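Putative mandelate racemase (PDB 2OX4) binds a magnesium ion and, as a member of the mandelate racemase group of the enolase superfamily, probably acts as a lyase of the dehydratase type. Local coordinates at residues N111-K116 against V369-G374; A97-F102 against G296-K301; E325-H330 against P373-D378. All blocks are in the same frame, centred on the assembly; numbering follows the deposited sequence.

Interaction 1: N111-K116 against V369-G374; sequences NLPVYK and VPELPG
Leu112 and Val114 bracket Pro113 and join Gly374 through two backbone hydrogen bonds that make a single, isolated beta bridge. Gly374 N donates to Leu112 O over 2.9 Å at a nearly straight 162°, and Val114 N gives its hydrogen to Gly374 O at 3.0 Å. Proline fits between them because its missing N-H costs no bond here, while Pro113 CA lies 3.5 Å from Gly374 O in a CA-H...O contact. Gly374 itself has a positive phi, which glycine adopts readily.

The two segments come from different parts of the enolase-superfamily fold. Residues 111-116 follow helix 89-110 of the N-terminal domain, whose end is closed by a Schellman motif with Asn111 at positive phi, a conformation asparagine tolerates well; residues 369-374 follow strand 366-367, which pairs antiparallel with barrel strand 126-131.

A side-chain bond joins Tyr115 to Glu371. Tyr115 OH donates to the syn lone pair of Glu371 OE1 at 2.6 Å, with ring and carboxylate planes 88° apart. Glu371 starts out away from its partner and bends at chi2 to bring OE1 to the ring edge, while OE2 forms a salt bridge with Lys121. A phenylalanine in place of Tyr115 has no hydroxyl for Glu371 OE1, and the carboxylate would probably be freer to turn, with Lys121 its remaining partner among those named.

Packing fills the remainder. With chi1 at 76°, Tyr115 carries its ring between its own backbone N and carbonyl carbon and lays CE2 obliquely against Val369 CG1, 3.6 Å away. Val114 CG2 rests on Gly374 C at 3.4 Å. Pro373 CG lies 3.3 Å from Asn111 OD1, the two side chains side by side, and Leu112 packs on Leu110 of a second subunit.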
# COMPACT_ATOMS: atom_id res chain seq x y z
N ASN C 111 3.08 47.54 -19.89
CA ASN C 111 2.33 47.69 -21.13
C ASN C 111 2.20 46.36 -21.88
O ASN C 111 2.50 46.25 -23.09
CB ASN C 111 2.98 48.77 -22.02
CG ASN C 111 2.04 49.30 -23.08
OD1 ASN C 111 0.85 49.48 -22.83
ND2 ASN C 111 2.57 49.54 -24.27
N LEU C 112 1.79 45.33 -21.15
CA LEU C 112 1.70 43.98 -21.70
C LEU C 112 0.44 43.32 -21.18
O LEU C 112 0.08 43.52 -20.02
CB LEU C 112 2.90 43.13 -21.27
CG LEU C 112 4.22 43.23 -22.03
CD1 LEU C 112 5.23 42.26 -21.41
CD2 LEU C 112 4.03 42.96 -23.51
N PRO C 113 -0.22 42.50 -22.01
CA PRO C 113 -1.30 41.64 -21.52
C PRO C 113 -0.73 40.59 -20.57
O PRO C 113 0.41 40.16 -20.75
CB PRO C 113 -1.85 40.97 -22.79
CG PRO C 113 -0.75 41.07 -23.81
CD PRO C 113 0.05 42.31 -23.45
N VAL C 114 -1.51 40.20 -19.57
CA VAL C 114 -1.02 39.31 -18.51
C VAL C 114 -0.45 37.99 -19.03
O VAL C 114 0.56 37.50 -18.50
CB VAL C 114 -2.10 39.10 -17.41
CG1 VAL C 114 -1.79 37.87 -16.53
CG2 VAL C 114 -2.19 40.33 -16.53
N TYR C 115 -1.04 37.42 -20.08
CA TYR C 115 -0.56 36.13 -20.59
C TYR C 115 0.93 36.18 -21.00
O TYR C 115 1.62 35.17 -20.92
CB TYR C 115 -1.44 35.58 -21.73
CG TYR C 115 -1.22 36.28 -23.06
CD1 TYR C 115 -0.18 35.90 -23.91
CD2 TYR C 115 -2.05 37.32 -23.45
CE1 TYR C 115 0.04 36.56 -25.11
CE2 TYR C 115 -1.85 37.97 -24.66
CZ TYR C 115 -0.81 37.59 -25.48
OH TYR C 115 -0.62 38.25 -26.67
N LYS C 116 1.40 37.36 -21.43
CA LYS C 116 2.81 37.53 -21.78
C LYS C 116 3.71 37.43 -20.55
O LYS C 116 4.88 37.14 -20.66
CB LYS C 116 3.06 38.86 -22.51
CG LYS C 116 2.38 38.99 -23.88
CD LYS C 116 3.30 38.61 -25.03
CE LYS C 116 2.66 38.91 -26.40
NZ LYS C 116 3.02 40.26 -26.92
N VAL C 369 -7.79 35.66 -26.32
CA VAL C 369 -7.36 36.36 -25.11
C VAL C 369 -7.35 37.88 -25.37
O VAL C 369 -7.01 38.31 -26.48
CB VAL C 369 -5.97 35.86 -24.63
CG1 VAL C 369 -4.86 36.31 -25.58
CG2 VAL C 369 -5.70 36.30 -23.19
N PRO C 370 -7.77 38.69 -24.37
CA PRO C 370 -7.55 40.14 -24.53
C PRO C 370 -6.08 40.50 -24.78
O PRO C 370 -5.17 39.81 -24.29
CB PRO C 370 -8.03 40.73 -23.19
CG PRO C 370 -9.02 39.71 -22.68
CD PRO C 370 -8.46 38.38 -23.10
N GLU C 371 -5.85 41.55 -25.55
CA GLU C 371 -4.50 41.97 -25.90
C GLU C 371 -4.14 43.34 -25.32
O GLU C 371 -3.07 43.88 -25.60
CB GLU C 371 -4.32 41.98 -27.43
CG GLU C 371 -4.50 40.63 -28.11
CD GLU C 371 -3.33 39.67 -27.89
OE1 GLU C 371 -2.28 40.08 -27.35
OE2 GLU C 371 -3.47 38.49 -28.26
N LEU C 372 -5.03 43.89 -24.49
CA LEU C 372 -4.81 45.17 -23.80
C LEU C 372 -3.79 44.95 -22.68
O LEU C 372 -3.53 43.80 -22.30
CB LEU C 372 -6.13 45.68 -23.23
CG LEU C 372 -7.24 46.05 -24.22
CD1 LEU C 372 -8.54 46.40 -23.47
CD2 LEU C 372 -6.80 47.22 -25.09
N PRO C 373 -3.18 46.03 -22.15
CA PRO C 373 -2.34 45.85 -20.95
C PRO C 373 -3.12 45.27 -19.76
O PRO C 373 -4.30 45.57 -19.60
CB PRO C 373 -1.86 47.27 -20.64
CG PRO C 373 -1.94 48.00 -21.96
CD PRO C 373 -3.17 47.44 -22.63
N GLY C 374 -2.45 44.45 -18.94
CA GLY C 374 -3.10 43.88 -17.75
C GLY C 374 -4.04 42.75 -18.13
O GLY C 374 -3.82 42.06 -19.14

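Interaction 2: A97-F102 against G296-K301; sequences AFDIAF and GFTEFK
Asp99 drives its carboxylate into the start of helix 296-309, and this is the tight part of the contact. Its OD1 receives Thr298 OG1 at 2.5 Å, and its OD2 receives Thr298 N at 3.0 Å along an almost straight 170° line; both donors come from the syn side, the amide standing out of the carboxylate plane. With CG anti to the backbone N (chi1 -174°), the carboxylate reaches across to this amide. Aspartate suits the place, since the negative charge would probably be stabilised by the positive end of the helix. Gly296 suits its place too: a CB would clash with Asp99 OD2 and, at these backbone angles, with the preceding carbonyl.

The other side of the contact is looser and purely apolar. Ile100 and Phe297 cross at about a right angle, with Ile100 CG2 3.9 Å from Phe297 CE1, and Ile100 CG1 stands 4.2 Å from Gly296 CA. Every touching residue is buried, so this looser side still lies within the core.

The helix segments cross at 102°, their axes 7.8 Å apart at closest. Around them, Trp103 bonds Thr298 OG1 and meets the Phe297 ring edge-to-face, Leu291 of helix 291-294 touches Ile100, helix 70-79 touches Thr298, and Phe98 packs on helix 48-62 and strand 24-30.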
# COMPACT_ATOMS: atom_id res chain seq x y z
N ALA C 97 -8.10 36.94 -5.07
CA ALA C 97 -8.60 38.18 -5.65
C ALA C 97 -7.48 39.21 -5.72
O ALA C 97 -7.28 39.87 -6.75
CB ALA C 97 -9.81 38.71 -4.89
N PHE C 98 -6.72 39.31 -4.64
CA PHE C 98 -5.55 40.17 -4.60
C PHE C 98 -4.52 39.79 -5.65
O PHE C 98 -4.01 40.65 -6.37
CB PHE C 98 -4.96 40.22 -3.19
CG PHE C 98 -5.73 41.12 -2.27
CD1 PHE C 98 -6.39 40.62 -1.16
CD2 PHE C 98 -5.80 42.49 -2.54
CE1 PHE C 98 -7.09 41.48 -0.31
CE2 PHE C 98 -6.50 43.36 -1.69
CZ PHE C 98 -7.15 42.85 -0.59
N ASP C 99 -4.24 38.49 -5.77
CA ASP C 99 -3.24 38.01 -6.73
C ASP C 99 -3.60 38.42 -8.17
O ASP C 99 -2.74 38.90 -8.91
CB ASP C 99 -3.03 36.50 -6.58
CG ASP C 99 -1.91 35.99 -7.46
OD1 ASP C 99 -0.73 36.08 -7.06
OD2 ASP C 99 -2.23 35.52 -8.56
N ILE C 100 -4.87 38.27 -8.53
CA ILE C 100 -5.35 38.67 -9.86
C ILE C 100 -5.08 40.18 -10.09
O ILE C 100 -4.53 40.58 -11.13
CB ILE C 100 -6.85 38.32 -10.06
CG1 ILE C 100 -7.05 36.79 -10.07
CG2 ILE C 100 -7.39 38.92 -11.39
CD1 ILE C 100 -8.52 36.33 -9.85
N ALA C 101 -5.42 41.01 -9.10
CA ALA C 101 -5.20 42.46 -9.20
C ALA C 101 -3.70 42.83 -9.31
O ALA C 101 -3.33 43.75 -10.05
CB ALA C 101 -5.83 43.17 -8.02
N PHE C 102 -2.85 42.10 -8.60
CA PHE C 102 -1.40 42.31 -8.72
C PHE C 102 -0.89 42.04 -10.13
O PHE C 102 -0.10 42.84 -10.67
CB PHE C 102 -0.62 41.46 -7.72
CG PHE C 102 -1.00 41.68 -6.28
CD1 PHE C 102 -0.89 40.63 -5.37
CD2 PHE C 102 -1.47 42.91 -5.84
CE1 PHE C 102 -1.24 40.80 -4.04
CE2 PHE C 102 -1.84 43.09 -4.50
CZ PHE C 102 -1.72 42.04 -3.60
N GLY C 296 -5.45 32.48 -7.29
CA GLY C 296 -5.06 33.53 -8.25
C GLY C 296 -4.25 32.96 -9.40
O GLY C 296 -4.08 31.74 -9.51
N PHE C 297 -3.75 33.84 -10.28
CA PHE C 297 -2.85 33.43 -11.36
C PHE C 297 -1.65 32.61 -10.85
O PHE C 297 -1.25 31.63 -11.47
CB PHE C 297 -2.28 34.64 -12.10
CG PHE C 297 -3.27 35.35 -12.99
CD1 PHE C 297 -3.63 36.67 -12.72
CD2 PHE C 297 -3.77 34.73 -14.12
CE1 PHE C 297 -4.51 37.35 -13.55
CE2 PHE C 297 -4.66 35.40 -14.96
CZ PHE C 297 -5.03 36.71 -14.67
N THR C 298 -1.08 33.06 -9.73
CA THR C 298 0.14 32.47 -9.18
C THR C 298 -0.08 30.98 -8.89
O THR C 298 0.72 30.11 -9.29
CB THR C 298 0.58 33.24 -7.91
OG1 THR C 298 0.92 34.58 -8.28
CG2 THR C 298 1.80 32.58 -7.25
N GLU C 299 -1.18 30.69 -8.22
CA GLU C 299 -1.46 29.32 -7.79
C GLU C 299 -2.10 28.48 -8.89
O GLU C 299 -1.82 27.29 -9.01
CB GLU C 299 -2.32 29.31 -6.52
CG GLU C 299 -2.37 27.95 -5.80
CD GLU C 299 -1.12 27.64 -5.00
OE1 GLU C 299 -0.13 28.41 -5.05
OE2 GLU C 299 -1.12 26.61 -4.29
N PHE C 300 -2.97 29.09 -9.70
CA PHE C 300 -3.55 28.40 -10.87
C PHE C 300 -2.43 27.78 -11.71
O PHE C 300 -2.52 26.62 -12.11
CB PHE C 300 -4.30 29.39 -11.76
CG PHE C 300 -4.98 28.77 -12.95
CD1 PHE C 300 -6.34 28.46 -12.91
CD2 PHE C 300 -4.28 28.55 -14.15
CE1 PHE C 300 -6.99 27.92 -14.02
CE2 PHE C 300 -4.92 27.97 -15.26
CZ PHE C 300 -6.27 27.67 -15.19
N LYS C 301 -1.39 28.55 -11.97
CA LYS C 301 -0.26 28.08 -12.76
C LYS C 301 0.41 26.88 -12.11
O LYS C 301 0.69 25.88 -12.77
CB LYS C 301 0.76 29.21 -12.96
CG LYS C 301 1.69 29.00 -14.15
CD LYS C 301 2.23 30.32 -14.66
CE LYS C 301 3.70 30.21 -15.03
NZ LYS C 301 3.93 29.18 -16.08

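Interaction 3: E325-H330 against P373-D378; sequences EAASLH and PGIGQD
Ile375 and Ala327 bring their CA atoms within 5.4 Å where a type II' turn from Pro373 to Gly376, with the positive-phi Gly374 at its first corner, lies against residues 325-330 of helix 322-333. The directed bond is made by His330, whose NE2 donates to Ile375 O at 2.9 Å. It is a bent bond, 139° at the hydrogen, and the ring nitrogen sits above the carbonyl plane rather than on a lone pair, while the oxygen lies near the ring edge, 18° out of its plane. The neighbouring CE1 passes 3.6 Å from Gly374 O. Because ND1 is hydrogen-bonded to Tyr115 N, both ring nitrogens are engaged, which fixes the rotation of the imidazole and suits histidine, a ring able to donate on one side and accept on the other.

Small residues let the turn settle this close to the helix. Ala326 CB approaches Ile375 O at 3.6 Å and meets Gln377 CB at 3.8 Å; Ala327 CB touches the branched Ile375 at CG2 more loosely, at 4.4 Å. The amide of Gln377 turns aside, NE2 bonding His358 O and OE1 taking Asp378 N on a lone pair in the carbonyl plane.

Phe297 of helix 296-309 packs on Ala327, His330 and Ile375, Leu329 of helix 322-333 packs on strand 341-344, and Asp104 of helix 89-110 accepts the Ile375 N-H.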
# COMPACT_ATOMS: atom_id res chain seq x y z
N GLU C 325 -13.83 36.54 -15.99
CA GLU C 325 -13.74 35.91 -17.31
C GLU C 325 -12.50 36.33 -18.09
O GLU C 325 -11.78 35.47 -18.63
CB GLU C 325 -15.02 36.04 -18.14
CG GLU C 325 -14.95 35.10 -19.38
CD GLU C 325 -16.29 34.49 -19.81
OE1 GLU C 325 -17.31 35.22 -19.80
OE2 GLU C 325 -16.32 33.28 -20.18
N ALA C 326 -12.22 37.64 -18.13
CA ALA C 326 -11.03 38.15 -18.80
C ALA C 326 -9.77 37.52 -18.20
O ALA C 326 -8.88 37.08 -18.93
CB ALA C 326 -10.95 39.67 -18.70
N ALA C 327 -9.70 37.47 -16.87
CA ALA C 327 -8.53 36.90 -16.19
C ALA C 327 -8.33 35.45 -16.62
O ALA C 327 -7.21 35.04 -16.93
CB ALA C 327 -8.68 37.01 -14.68
N SER C 328 -9.42 34.68 -16.67
CA SER C 328 -9.34 33.25 -17.00
C SER C 328 -8.74 32.98 -18.39
O SER C 328 -8.08 31.97 -18.59
CB SER C 328 -10.71 32.57 -16.86
OG SER C 328 -11.59 32.97 -17.90
N LEU C 329 -8.99 33.87 -19.34
CA LEU C 329 -8.48 33.68 -20.70
C LEU C 329 -6.96 33.77 -20.74
O LEU C 329 -6.30 33.04 -21.48
CB LEU C 329 -9.12 34.73 -21.63
CG LEU C 329 -10.65 34.67 -21.68
CD1 LEU C 329 -11.20 35.88 -22.43
CD2 LEU C 329 -11.12 33.37 -22.32
N HIS C 330 -6.40 34.68 -19.93
CA HIS C 330 -4.94 34.79 -19.81
C HIS C 330 -4.33 33.53 -19.21
O HIS C 330 -3.36 33.00 -19.75
CB HIS C 330 -4.57 36.01 -18.98
CG HIS C 330 -4.89 37.31 -19.64
ND1 HIS C 330 -4.04 37.93 -20.53
CD2 HIS C 330 -5.99 38.10 -19.57
CE1 HIS C 330 -4.59 39.05 -20.96
NE2 HIS C 330 -5.77 39.18 -20.39
N PRO C 373 -3.18 46.03 -22.15
CA PRO C 373 -2.34 45.85 -20.95
C PRO C 373 -3.12 45.27 -19.76
O PRO C 373 -4.30 45.57 -19.60
CB PRO C 373 -1.86 47.27 -20.64
CG PRO C 373 -1.94 48.00 -21.96
CD PRO C 373 -3.17 47.44 -22.63
N GLY C 374 -2.45 44.45 -18.94
CA GLY C 374 -3.10 43.88 -17.75
C GLY C 374 -4.04 42.75 -18.13
O GLY C 374 -3.82 42.06 -19.14
N ILE C 375 -5.11 42.55 -17.36
CA ILE C 375 -6.08 41.50 -17.71
C ILE C 375 -7.01 41.95 -18.84
O ILE C 375 -7.69 41.13 -19.45
CB ILE C 375 -6.92 41.00 -16.48
CG1 ILE C 375 -7.82 42.12 -15.95
CG2 ILE C 375 -6.00 40.41 -15.39
CD1 ILE C 375 -8.77 41.67 -14.82
N GLY C 376 -7.02 43.26 -19.13
CA GLY C 376 -7.84 43.80 -20.22
C GLY C 376 -9.29 44.05 -19.84
O GLY C 376 -10.18 43.96 -20.67
N GLN C 377 -9.51 44.37 -18.57
CA GLN C 377 -10.85 44.56 -18.06
C GLN C 377 -10.83 45.66 -17.01
O GLN C 377 -9.80 45.89 -16.38
CB GLN C 377 -11.40 43.26 -17.47
CG GLN C 377 -12.90 43.26 -17.11
CD GLN C 377 -13.78 43.65 -18.29
OE1 GLN C 377 -13.93 44.83 -18.60
NE2 GLN C 377 -14.35 42.65 -18.96
N ASP C 378 -11.97 46.33 -16.83
CA ASP C 378 -12.14 47.28 -15.74
C ASP C 378 -13.59 47.23 -15.26
O ASP C 378 -14.48 46.77 -15.98
CB ASP C 378 -11.78 48.69 -16.22
CG ASP C 378 -11.30 49.61 -15.10
OD1 ASP C 378 -11.48 49.32 -13.89
OD2 ASP C 378 -10.73 50.67 -15.45

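How the interactions relate
From the N terminus, helix 89-110 supplies 97-102, and the loop after it supplies 111-116, opening interactions 2 and 1. Interaction 2 closes first, at 296-301, so the two cross. Only after that does helix 322-333 open interaction 3. The loop after strand 366-367 then closes interaction 1 with 369-374 and interaction 3 with 373-378, which share Pro373 and Gly374. Interactions 1 and 2 thus fasten helix 89-110 of the N-terminal domain and its exit to the barrel domain, whereas interaction 3 holds the late loop to a barrel helix. Phe297 of interaction 2 meets Val114 of interaction 1 and borders interaction 3, while His330 joins interactions 1 and 3.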